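Local coordinates for J domain-containing protein required for chloroplast accumulation response 1 (Arabidopsis thaliana, PDB 3AG7), which is required for chloroplast photorelocation movement, modulating chloroplast actin filaments, and needs the co-chaperone activity of its auxilin-like J domain, the part described here, at residues 67-72 with 88-93. Sequence-based numbering, arbitrary orientation.
Sequences ILHPDK and KVFELL
Leu68 and Phe90 carry most of this contact, in which the end of helix 54-68 and the turn after it rest on helix 80-100 by apolar packing, with no hydrogen bond across. Leu68 reaches out with one methyl, CD1, which meets Val89 CG1 at 3.6 Å and sits tightly against Leu93 CD1, 3.3 Å away. Val89 and Leu93 lie one turn apart on the helix, so a single methyl engages both; Leu37 touches Leu68, Leu33 touches Val89 and Leu29 touches Leu93, extending the apolar cluster.

Phe90 lies against the bend between the two helices. With CG anti to the backbone N (chi1 -171°), its ring is brought against the turn, Phe90 CE1 4.1 Å from His69 CA. One face receives His69 CA and Pro70 CD, both near its rim; Leu68 CB approaches Phe90 CD1 obliquely at 4.0 Å. Although the CB of His69 points away from helix 80-100, its ND1 comes within 4.3 Å of Phe90 CZ, the ring planes inclined at 64° in an oblique pairing. His69 also occupies the N-cap position of helix 70-75. His69, Pro70 and Asp71 form the HPD signature of J domains, the motif through which these co-chaperones typically stimulate Hsp70, its His69 and Pro70 here packed against Phe90.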
# COMPACT_ATOMS: atom_id res chain seq x y z
N ILE A 67 3.65 -7.71 2.61
CA ILE A 67 3.35 -7.77 1.18
C ILE A 67 4.18 -6.78 0.36
O ILE A 67 4.68 -7.12 -0.73
CB ILE A 67 1.85 -7.54 0.90
CG1 ILE A 67 1.06 -8.66 1.56
CG2 ILE A 67 1.56 -7.42 -0.63
CD1 ILE A 67 -0.47 -8.52 1.51
N LEU A 68 4.29 -5.56 0.85
CA LEU A 68 4.77 -4.44 0.03
C LEU A 68 6.26 -4.09 0.24
O LEU A 68 6.87 -3.33 -0.54
CB LEU A 68 3.90 -3.20 0.29
CG LEU A 68 2.52 -3.24 -0.34
CD1 LEU A 68 1.75 -2.02 0.18
CD2 LEU A 68 2.56 -3.24 -1.88
N HIS A 69 6.85 -4.63 1.30
CA HIS A 69 8.24 -4.32 1.60
C HIS A 69 9.11 -4.80 0.43
O HIS A 69 8.98 -5.94 -0.01
CB HIS A 69 8.66 -5.00 2.92
CG HIS A 69 10.04 -4.63 3.37
ND1 HIS A 69 10.31 -3.88 4.51
CD2 HIS A 69 11.25 -4.93 2.83
CE1 HIS A 69 11.62 -3.74 4.63
NE2 HIS A 69 12.20 -4.38 3.64
N PRO A 70 10.02 -3.93 -0.08
CA PRO A 70 10.75 -4.26 -1.29
C PRO A 70 11.51 -5.56 -1.14
O PRO A 70 11.69 -6.30 -2.11
CB PRO A 70 11.71 -3.05 -1.49
CG PRO A 70 11.74 -2.39 -0.22
CD PRO A 70 10.50 -2.67 0.52
N ASP A 71 11.99 -5.84 0.06
CA ASP A 71 12.72 -7.08 0.32
C ASP A 71 11.82 -8.29 0.20
O ASP A 71 12.24 -9.33 -0.31
CB ASP A 71 13.37 -7.05 1.72
CG ASP A 71 14.33 -8.23 1.95
OD1 ASP A 71 15.22 -8.41 1.11
OD2 ASP A 71 14.20 -8.96 2.97
N LYS A 72 10.58 -8.17 0.67
CA LYS A 72 9.60 -9.27 0.54
C LYS A 72 9.20 -9.53 -0.92
O LYS A 72 8.96 -10.67 -1.32
CB LYS A 72 8.34 -8.99 1.40
CG LYS A 72 8.56 -9.20 2.89
CD LYS A 72 8.27 -10.62 3.32
CE LYS A 72 8.96 -10.91 4.64
NZ LYS A 72 9.00 -12.37 4.89
N LYS A 88 5.82 2.77 -4.81
CA LYS A 88 4.99 3.98 -4.67
C LYS A 88 3.98 3.83 -3.55
O LYS A 88 3.78 4.74 -2.79
CB LYS A 88 4.29 4.33 -5.95
CG LYS A 88 5.24 4.62 -7.08
CD LYS A 88 6.19 5.73 -6.74
CE LYS A 88 7.25 5.84 -7.84
NZ LYS A 88 8.29 6.84 -7.48
N VAL A 89 3.33 2.66 -3.47
CA VAL A 89 2.33 2.46 -2.43
C VAL A 89 2.98 2.42 -1.04
O VAL A 89 2.47 3.00 -0.05
CB VAL A 89 1.51 1.19 -2.71
CG1 VAL A 89 0.57 0.91 -1.55
CG2 VAL A 89 0.71 1.36 -4.03
N PHE A 90 4.14 1.79 -0.98
CA PHE A 90 4.87 1.63 0.26
C PHE A 90 5.31 2.99 0.78
O PHE A 90 5.26 3.22 1.97
CB PHE A 90 6.09 0.73 0.02
CG PHE A 90 6.79 0.33 1.27
CD1 PHE A 90 6.16 -0.47 2.21
CD2 PHE A 90 8.06 0.78 1.54
CE1 PHE A 90 6.80 -0.85 3.36
CE2 PHE A 90 8.71 0.41 2.74
CZ PHE A 90 8.08 -0.37 3.62
N GLU A 91 5.79 3.86 -0.11
CA GLU A 91 6.09 5.26 0.30
C GLU A 91 4.90 5.93 0.98
O GLU A 91 5.07 6.57 2.04
CB GLU A 91 6.51 6.11 -0.90
CG GLU A 91 7.85 5.74 -1.46
CD GLU A 91 8.23 6.63 -2.66
OE1 GLU A 91 7.36 7.39 -3.18
OE2 GLU A 91 9.41 6.57 -3.05
N LEU A 92 3.69 5.77 0.41
CA LEU A 92 2.47 6.36 0.99
C LEU A 92 2.18 5.76 2.33
O LEU A 92 1.89 6.49 3.28
CB LEU A 92 1.28 6.19 0.06
CG LEU A 92 1.35 6.98 -1.25
CD1 LEU A 92 0.44 6.36 -2.30
CD2 LEU A 92 1.00 8.45 -1.03
N LEU A 93 2.32 4.44 2.43
CA LEU A 93 2.04 3.73 3.68
C LEU A 93 2.99 4.20 4.78
O LEU A 93 2.55 4.49 5.91
CB LEU A 93 2.12 2.21 3.48
CG LEU A 93 0.91 1.62 2.75
CD1 LEU A 93 1.07 0.11 2.61
CD2 LEU A 93 -0.41 1.90 3.48